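Side-chain contacts in CurM Sulfotransferase (Moorea producta, PDB 4GBM), which probably transfers a sulfo group from PAPS to an intermediate of the curacin biosynthetic pathway, with adenosine-3'-5'-diphosphate as the spent cofactor: residues S40-S45 / D269-K274; E74-L79 / D109-N114; F92-N97 / Q252-T257. The protein carries 2 engineered substitutions. One frame throughout, in Å; residues are numbered along the deposited sequence. Where two conformers were deposited one is given.

Interaction 1 lies at the cofactor site: both its segments touch adenosine-3'-5'-diphosphate, and D269 also binds a zinc ion, about 8 Å from the nearest cofactor atom. Its centre is about 9 Å from the centre of the chain, against 22 Å for interaction 2 and 18 Å for interaction 3, which belong to the helical periphery. Interaction 3 touches interaction 1 where L273 CD1 packs on T257 O (3.7 Å); its M256 side chain stays about 14 Å from the cofactor. Interactions 2 and 3 meet where L110 CD1 packs on F92 CZ (4.1 Å), joining helices 100-113 and 87-96. Interactions 1 and 2 do not touch, their nearest atoms being about 15 Å apart.

Interaction 1: residues S40-S45 / D269-K274; sequences SPRSGS and DPNFLK. With ZN (zinc ion), chain C; A3P (adenosine-3'-5'-diphosphate), chain G.
R42 reaches across to D269 end-on, spending both terminal nitrogens on one backbone oxygen: NH1 lies 2.9 Å and NH2 3.0 Å from D269 O. The oxygen sits in the guanidinium plane, but seen from the carbonyl the two donors differ, NH1 lying in its plane and NH2 well above it. Bends at chi2 (-51°) and chi3 (-60°) curl the arginine chain round the cofactor, so that C5' of adenosine-3'-5'-diphosphate lies over the centre of one guanidinium face. NH1 also bonds the 3'-phosphate at the group's edge, 2.9 Å to O1P and nearly straight at 168°, while NE is held by S172 OG. The N271 amide comes in beside NH1, its ND2 giving a 2.8 Å bond to O2P of the same phosphate; these two neighbouring donors converge on one anion.

Behind this front, the D269 side chain leaves the backbone away from R42. OD1 binds a zinc ion at 2.0 Å, a site shared with H261, and accepts N271 N from above the carboxylate plane at 2.9 Å, closing an Asx turn; OD2 makes a salt bridge to K274 NZ. The zinc, the Asx turn and the salt bridge thereby hold the loop that presents D269 O and N271. A leucine in place of R42 would probably leave D269 O without these two donors and the 3'-phosphate with one fewer positive partner.

At the cofactor's other phosphate, G44 N donates to O5', and S45 gives its backbone N and its OG (2.8 Å) to O4P of the 5'-phosphate. A loop running from strand 35-39 into the N-terminus of helix 45-53 and wrapping a phosphate in this way is the P-loop-like 5'-phosphosulfate-binding loop of sulfotransferases.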
# COMPACT_ATOMS: atom_id res chain seq x y z
N SER A 40 2.01 -1.49 7.48
CA SER A 40 2.13 -2.93 7.72
C SER A 40 1.08 -3.64 6.85
O SER A 40 0.06 -3.04 6.51
CB SER A 40 1.88 -3.22 9.20
OG SER A 40 1.61 -4.59 9.45
N PRO A 41 1.32 -4.92 6.51
CA PRO A 41 0.25 -5.72 5.91
C PRO A 41 -1.04 -5.68 6.74
O PRO A 41 -0.99 -5.47 7.96
CB PRO A 41 0.84 -7.14 5.96
CG PRO A 41 2.28 -6.90 5.73
CD PRO A 41 2.59 -5.67 6.55
N ARG A 42 -2.18 -5.87 6.08
CA ARG A 42 -3.51 -6.04 6.72
C ARG A 42 -4.03 -4.79 7.44
O ARG A 42 -4.82 -4.89 8.38
CB ARG A 42 -3.53 -7.27 7.68
CG ARG A 42 -2.79 -8.51 7.19
CD ARG A 42 -3.21 -8.90 5.78
NE ARG A 42 -4.64 -9.21 5.67
CZ ARG A 42 -5.22 -9.54 4.52
NH1 ARG A 42 -6.52 -9.83 4.49
NH2 ARG A 42 -4.50 -9.59 3.40
N SER A 43 -3.59 -3.61 6.99
CA SER A 43 -3.94 -2.36 7.67
C SER A 43 -5.01 -1.54 6.96
O SER A 43 -5.24 -0.39 7.32
CB SER A 43 -2.68 -1.50 7.87
OG SER A 43 -1.74 -2.19 8.69
N GLY A 44 -5.67 -2.16 5.97
CA GLY A 44 -6.68 -1.46 5.16
C GLY A 44 -6.06 -0.64 4.04
O GLY A 44 -6.68 0.32 3.55
N SER A 45 -4.84 -0.99 3.63
CA SER A 45 -4.14 -0.22 2.59
C SER A 45 -4.85 -0.27 1.24
O SER A 45 -4.90 0.74 0.53
CB SER A 45 -2.66 -0.65 2.46
OG SER A 45 -2.55 -1.95 1.92
N ASP A 269 -4.91 -11.79 -0.17
CA ASP A 269 -6.21 -11.25 -0.55
C ASP A 269 -6.59 -10.17 0.47
O ASP A 269 -6.71 -10.48 1.66
CB ASP A 269 -7.27 -12.36 -0.57
CG ASP A 269 -8.57 -11.95 -1.24
OD1 ASP A 269 -8.78 -10.74 -1.46
OD2 ASP A 269 -9.39 -12.84 -1.56
N PRO A 270 -6.75 -8.91 0.01
CA PRO A 270 -7.16 -7.86 0.96
C PRO A 270 -8.62 -7.98 1.39
O PRO A 270 -9.05 -7.26 2.29
CB PRO A 270 -6.92 -6.57 0.18
CG PRO A 270 -7.02 -6.96 -1.25
CD PRO A 270 -6.50 -8.38 -1.34
N ASN A 271 -9.36 -8.87 0.73
CA ASN A 271 -10.76 -9.16 1.06
C ASN A 271 -11.70 -7.98 0.83
O ASN A 271 -12.81 -7.93 1.36
CB ASN A 271 -10.90 -9.71 2.48
CG ASN A 271 -10.17 -11.03 2.67
OD1 ASN A 271 -10.15 -11.88 1.77
ND2 ASN A 271 -9.56 -11.21 3.84
N PHE A 272 -11.23 -7.04 0.01
CA PHE A 272 -12.00 -5.85 -0.33
C PHE A 272 -13.34 -6.23 -0.96
O PHE A 272 -14.38 -5.65 -0.63
CB PHE A 272 -11.16 -4.94 -1.25
CG PHE A 272 -11.92 -3.75 -1.77
CD1 PHE A 272 -12.17 -2.65 -0.95
CD2 PHE A 272 -12.38 -3.74 -3.09
CE1 PHE A 272 -12.89 -1.56 -1.43
CE2 PHE A 272 -13.10 -2.64 -3.57
CZ PHE A 272 -13.35 -1.55 -2.73
N LEU A 273 -13.34 -7.23 -1.83
CA LEU A 273 -14.57 -7.63 -2.51
C LEU A 273 -15.46 -8.58 -1.69
O LEU A 273 -16.47 -9.08 -2.19
CB LEU A 273 -14.27 -8.19 -3.91
CG LEU A 273 -13.61 -7.20 -4.88
CD1 LEU A 273 -13.28 -7.88 -6.20
CD2 LEU A 273 -14.46 -5.94 -5.12
N LYS A 274 -15.08 -8.82 -0.43
CA LYS A 274 -15.97 -9.51 0.52
C LYS A 274 -16.83 -8.52 1.30
O LYS A 274 -17.63 -8.92 2.16
CB LYS A 274 -15.18 -10.43 1.45
CG LYS A 274 -14.61 -11.65 0.73
CD LYS A 274 -13.84 -12.54 1.68
CE LYS A 274 -13.17 -13.69 0.94
NZ LYS A 274 -12.04 -13.22 0.08
ZN ZN C . -10.28 -10.29 -2.72
P1 A3P G . -9.18 -8.95 6.73
O1P A3P G . -8.21 -10.10 6.84
O2P A3P G . -10.15 -9.08 5.58
O3P A3P G . -9.82 -8.59 8.05
P2 A3P G . -4.57 -4.59 3.31
O4P A3P G . -3.59 -3.60 3.86
O5P A3P G . -4.06 -5.99 3.15
O6P A3P G . -5.30 -4.07 2.10
O5' A3P G . -5.68 -4.74 4.47
C5' A3P G . -6.66 -5.79 4.37
C4' A3P G . -7.69 -5.51 5.44
O4' A3P G . -8.45 -4.36 5.07
C3' A3P G . -8.72 -6.62 5.55
O3' A3P G . -8.22 -7.70 6.36
C2' A3P G . -9.89 -5.87 6.17
O2' A3P G . -9.81 -5.88 7.60
C1' A3P G . -9.73 -4.43 5.69
N9 A3P G . -10.77 -4.10 4.68
C8 A3P G . -10.86 -4.54 3.41
N7 A3P G . -11.97 -4.06 2.80
C5 A3P G . -12.61 -3.29 3.70
C6 A3P G . -13.84 -2.46 3.74
N6 A3P G . -14.62 -2.36 2.63
N1 A3P G . -14.13 -1.82 4.90
C2 A3P G . -13.35 -1.90 6.00
N3 A3P G . -12.21 -2.63 6.03
C4 A3P G . -11.81 -3.31 4.93

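Interaction 2: residues E74-L79 / D109-N114; sequences ERQEQL and DLESQN. With SO4 (sulfate ion), chain Q.
Q76 and E111 meet where the last turns of helices 72-78 and 100-113 come side by side, the second helix being closed by a Schellman motif with N114 as its C-prime residue. The touch is made by the aliphatic part of the glutamine: CG lies 3.5 Å and CB 3.6 Å from E111 OE2. The two side chains cross at about a right angle, and their amide and carboxylate planes are 68° apart. Q76 bends at chi2, taking its amide away from the carboxylate; the carboxylate rests on methylene groups of Q76, and OE2 is also bonded to water.

One water joins the charges across the gap, donating to E111 OE2 at 2.7 Å and accepting from R75 NH1 at 2.9 Å. NH1 and OE2 themselves stay 4.3 Å apart, too far for a direct salt bridge. A second water lies 2.7 Å from OE2, with weak, long links to NH1 and to a sulfate.

R75 comes to this spot on a chain extended as far as NE, with CG opposite the backbone N (chi1 179°). Its NH1 and NH2 share O1 of that sulfate, probably from the crystallisation liquor, with NH2 3.1 Å from that oxygen. Further out, NE donates to H65 O and NH2 to L64 O, which fixes the turn of the guanidinium. One residue before E74, K73 gives NZ to E111 O and its backbone N to N114 OD1, tying the start of helix 72-78 to the end of helix 100-113. The R75 guanidinium is backed on one face by a methyl group, L79 CD2, 3.5 Å above its centre.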
# COMPACT_ATOMS: atom_id res chain seq x y z
N GLU A 74 15.79 -6.87 -14.10
CA GLU A 74 15.87 -7.31 -12.70
C GLU A 74 14.48 -7.64 -12.17
O GLU A 74 14.27 -8.69 -11.56
CB GLU A 74 16.49 -6.22 -11.82
CG GLU A 74 18.00 -6.16 -11.82
CD GLU A 74 18.52 -5.16 -10.79
OE1 GLU A 74 19.71 -4.79 -10.87
OE2 GLU A 74 17.74 -4.74 -9.90
N ARG A 75 13.54 -6.73 -12.40
CA ARG A 75 12.15 -6.90 -11.98
C ARG A 75 11.52 -8.16 -12.59
O ARG A 75 10.90 -8.94 -11.88
CB ARG A 75 11.33 -5.66 -12.33
CG ARG A 75 9.86 -5.75 -11.95
CD ARG A 75 9.11 -4.53 -12.43
NE ARG A 75 7.70 -4.55 -12.04
CZ ARG A 75 6.72 -5.09 -12.76
NH1 ARG A 75 6.97 -5.67 -13.93
NH2 ARG A 75 5.47 -5.05 -12.31
N GLN A 76 11.68 -8.34 -13.90
CA GLN A 76 11.12 -9.50 -14.60
C GLN A 76 11.67 -10.81 -14.03
O GLN A 76 10.92 -11.77 -13.84
CB GLN A 76 11.41 -9.41 -16.10
CG GLN A 76 10.62 -10.40 -16.98
CD GLN A 76 11.22 -11.80 -16.99
OE1 GLN A 76 12.43 -11.97 -17.12
NE2 GLN A 76 10.36 -12.81 -16.87
N GLU A 77 12.97 -10.82 -13.75
CA GLU A 77 13.66 -12.02 -13.26
C GLU A 77 13.33 -12.36 -11.81
O GLU A 77 13.31 -13.53 -11.43
CB GLU A 77 15.17 -11.86 -13.42
CG GLU A 77 15.66 -11.86 -14.88
CD GLU A 77 17.08 -11.32 -15.05
OE1 GLU A 77 17.59 -10.64 -14.13
OE2 GLU A 77 17.68 -11.58 -16.11
N GLN A 78 13.09 -11.33 -11.00
CA GLN A 78 12.95 -11.49 -9.55
C GLN A 78 11.52 -11.45 -9.03
O GLN A 78 11.24 -11.95 -7.94
CB GLN A 78 13.80 -10.45 -8.82
CG GLN A 78 15.29 -10.57 -9.05
CD GLN A 78 16.09 -9.46 -8.38
OE1 GLN A 78 15.67 -8.90 -7.36
NE2 GLN A 78 17.25 -9.15 -8.95
N LEU A 79 10.61 -10.86 -9.81
CA LEU A 79 9.23 -10.68 -9.35
C LEU A 79 8.41 -11.96 -9.42
O LEU A 79 7.97 -12.38 -10.50
CB LEU A 79 8.53 -9.53 -10.10
CG LEU A 79 7.13 -9.10 -9.65
CD1 LEU A 79 7.11 -8.70 -8.18
CD2 LEU A 79 6.63 -7.97 -10.52
N ASP A 109 8.49 -4.89 -24.03
CA ASP A 109 9.42 -4.04 -24.77
C ASP A 109 10.30 -3.24 -23.81
O ASP A 109 11.50 -3.06 -24.06
CB ASP A 109 8.67 -3.10 -25.72
CG ASP A 109 9.59 -2.50 -26.77
OD1 ASP A 109 9.82 -3.16 -27.80
OD2 ASP A 109 10.08 -1.37 -26.55
N LEU A 110 9.71 -2.77 -22.72
CA LEU A 110 10.45 -2.04 -21.69
C LEU A 110 11.48 -2.96 -21.04
O LEU A 110 12.59 -2.53 -20.73
CB LEU A 110 9.51 -1.46 -20.62
CG LEU A 110 8.29 -0.64 -21.08
CD1 LEU A 110 7.53 -0.08 -19.87
CD2 LEU A 110 8.68 0.47 -22.06
N GLU A 111 11.09 -4.22 -20.85
CA GLU A 111 11.99 -5.23 -20.29
C GLU A 111 13.13 -5.57 -21.25
O GLU A 111 14.28 -5.73 -20.83
CB GLU A 111 11.21 -6.49 -19.91
CG GLU A 111 10.19 -6.26 -18.78
CD GLU A 111 9.23 -7.42 -18.57
OE1 GLU A 111 9.02 -8.21 -19.52
OE2 GLU A 111 8.66 -7.53 -17.46
N SER A 112 12.81 -5.68 -22.54
CA SER A 112 13.81 -6.02 -23.55
C SER A 112 14.87 -4.93 -23.69
O SER A 112 16.06 -5.24 -23.84
CB SER A 112 13.15 -6.33 -24.90
OG SER A 112 12.59 -5.16 -25.48
N GLN A 113 14.46 -3.67 -23.63
CA GLN A 113 15.41 -2.56 -23.68
C GLN A 113 16.09 -2.36 -22.33
O GLN A 113 17.14 -1.70 -22.23
CB GLN A 113 14.74 -1.26 -24.14
CG GLN A 113 15.75 -0.17 -24.47
CD GLN A 113 15.14 1.12 -24.97
OE1 GLN A 113 13.93 1.33 -24.89
NE2 GLN A 113 15.98 2.01 -25.49
N ASN A 114 15.50 -2.96 -21.30
CA ASN A 114 15.99 -2.88 -19.93
C ASN A 114 16.02 -1.45 -19.38
O ASN A 114 17.05 -0.98 -18.89
CB ASN A 114 17.34 -3.58 -19.75
CG ASN A 114 17.63 -3.93 -18.30
OD1 ASN A 114 16.71 -3.97 -17.47
ND2 ASN A 114 18.89 -4.18 -17.98
S SO4 Q . 2.87 -6.85 -14.90
O1 SO4 Q . 3.93 -5.85 -14.83
O2 SO4 Q . 3.14 -7.84 -13.86
O3 SO4 Q . 1.58 -6.23 -14.63
O4 SO4 Q . 2.93 -7.47 -16.21
O HOH W 1 9.49 -6.11 -15.37
O HOH W 2 6.30 -8.01 -16.17

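Interaction 3: residues F92-N97 / Q252-T257; sequences FMEVKN and QGDRMT
Two acidic side chains face each other at close range: E94 OE1 is 2.9 Å from D254 OD2 and 3.3 Å from D254 OD1. E94 comes off the last turns of helix 87-96, while D254 heads an Asx turn in the long loop between helices 228-239 and 297-305. The side chains arrive from opposite directions, and their carboxylate planes are 77° apart. Both are acceptors when ionised, so such proximity would be expected to raise the proton affinity of at least one of them.

Beside the carboxylates, the aliphatic part of E94 packs on M256. With E94 CG anti to the carbonyl carbon (chi1 -70°), that carbon is set 3.9 Å from M256 SD, and the bend at chi2 then carries the carboxylate to D254. The methionine CG also lies beside E94 OE1. M256 in turn packs against P61 and P62, and its backbone O accepts from R49 and S264. The R255 side chain leaves the backbone away from helix 87-96, and its guanidinium bonds V50 O and E246 O.

The contact thus joins helix 87-96 to the loop between helices 228-239 and 297-305. Within the Asx turn M256 N donates to D254 OD1, 3.1 Å away, meeting that oxygen almost straight on from beyond its C-O bond.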
# COMPACT_ATOMS: atom_id res chain seq x y z
N PHE A 92 -1.18 0.46 -17.64
CA PHE A 92 -1.05 0.79 -19.05
C PHE A 92 -2.35 0.58 -19.83
O PHE A 92 -2.64 1.33 -20.77
CB PHE A 92 0.12 0.02 -19.70
CG PHE A 92 1.48 0.58 -19.35
CD1 PHE A 92 1.82 1.88 -19.69
CD2 PHE A 92 2.42 -0.22 -18.71
CE1 PHE A 92 3.08 2.39 -19.37
CE2 PHE A 92 3.68 0.28 -18.38
CZ PHE A 92 4.01 1.59 -18.72
N MET A 93 -3.15 -0.41 -19.42
CA MET A 93 -4.48 -0.62 -20.01
C MET A 93 -5.39 0.59 -19.83
O MET A 93 -6.05 1.01 -20.77
CB MET A 93 -5.16 -1.85 -19.42
CG MET A 93 -4.48 -3.16 -19.70
SD MET A 93 -5.53 -4.51 -19.18
CE MET A 93 -4.40 -5.58 -18.31
N GLU A 94 -5.41 1.13 -18.61
CA GLU A 94 -6.25 2.30 -18.28
C GLU A 94 -5.79 3.55 -19.01
O GLU A 94 -6.57 4.20 -19.72
CB GLU A 94 -6.24 2.57 -16.77
CG GLU A 94 -6.96 1.54 -15.91
CD GLU A 94 -8.49 1.63 -15.97
OE1 GLU A 94 -9.14 0.64 -15.61
OE2 GLU A 94 -9.02 2.69 -16.38
N VAL A 95 -4.51 3.90 -18.83
CA VAL A 95 -3.97 5.18 -19.29
C VAL A 95 -3.78 5.25 -20.81
O VAL A 95 -3.75 6.34 -21.38
CB VAL A 95 -2.67 5.58 -18.54
CG1 VAL A 95 -2.91 5.61 -17.03
CG2 VAL A 95 -1.51 4.65 -18.87
N LYS A 96 -3.66 4.09 -21.45
CA LYS A 96 -3.46 4.03 -22.91
C LYS A 96 -4.63 3.37 -23.65
O LYS A 96 -4.56 3.17 -24.87
CB LYS A 96 -2.15 3.31 -23.24
CG LYS A 96 -0.89 4.11 -22.91
CD LYS A 96 0.37 3.33 -23.27
CE LYS A 96 0.46 3.00 -24.76
NZ LYS A 96 0.28 4.18 -25.65
N ASN A 97 -5.70 3.04 -22.92
CA ASN A 97 -6.87 2.35 -23.48
C ASN A 97 -6.48 1.11 -24.30
O ASN A 97 -6.82 0.98 -25.49
CB ASN A 97 -7.76 3.32 -24.27
CG ASN A 97 -9.19 2.81 -24.41
OD1 ASN A 97 -9.55 1.74 -23.92
ND2 ASN A 97 -10.03 3.60 -25.08
N GLN A 252 -17.84 2.07 -6.38
CA GLN A 252 -18.41 2.66 -7.59
C GLN A 252 -17.32 3.00 -8.61
O GLN A 252 -16.21 3.38 -8.23
CB GLN A 252 -19.21 3.92 -7.23
CG GLN A 252 -20.49 3.65 -6.44
CD GLN A 252 -21.28 4.90 -6.09
OE1 GLN A 252 -20.95 6.01 -6.52
NE2 GLN A 252 -22.34 4.73 -5.31
N GLY A 253 -17.64 2.86 -9.89
CA GLY A 253 -16.72 3.19 -10.97
C GLY A 253 -15.64 2.15 -11.21
O GLY A 253 -15.66 1.08 -10.61
N ASP A 254 -14.71 2.46 -12.12
CA ASP A 254 -13.59 1.57 -12.41
C ASP A 254 -12.40 2.00 -11.57
O ASP A 254 -11.77 3.04 -11.82
CB ASP A 254 -13.25 1.58 -13.91
CG ASP A 254 -12.17 0.55 -14.30
OD1 ASP A 254 -11.50 -0.05 -13.42
OD2 ASP A 254 -11.98 0.34 -15.51
N ARG A 255 -12.10 1.20 -10.56
CA ARG A 255 -10.98 1.49 -9.66
C ARG A 255 -9.96 0.37 -9.68
O ARG A 255 -9.26 0.13 -8.69
CB ARG A 255 -11.51 1.75 -8.26
CG ARG A 255 -12.46 2.93 -8.27
CD ARG A 255 -12.88 3.32 -6.90
NE ARG A 255 -13.90 4.36 -6.98
CZ ARG A 255 -14.06 5.33 -6.09
NH1 ARG A 255 -13.26 5.43 -5.02
NH2 ARG A 255 -15.03 6.22 -6.27
N MET A 256 -9.89 -0.31 -10.83
CA MET A 256 -8.95 -1.41 -11.05
C MET A 256 -9.10 -2.51 -10.00
O MET A 256 -8.11 -2.99 -9.44
CB MET A 256 -7.51 -0.88 -11.12
CG MET A 256 -7.26 0.06 -12.29
SD MET A 256 -5.62 0.82 -12.27
CE MET A 256 -5.98 2.39 -11.51
N THR A 257 -10.35 -2.88 -9.72
CA THR A 257 -10.65 -4.01 -8.84
C THR A 257 -11.50 -5.05 -9.58
O THR A 257 -11.70 -6.16 -9.08
CB THR A 257 -11.41 -3.58 -7.56
OG1 THR A 257 -12.70 -3.06 -7.91
CG2 THR A 257 -10.64 -2.52 -6.79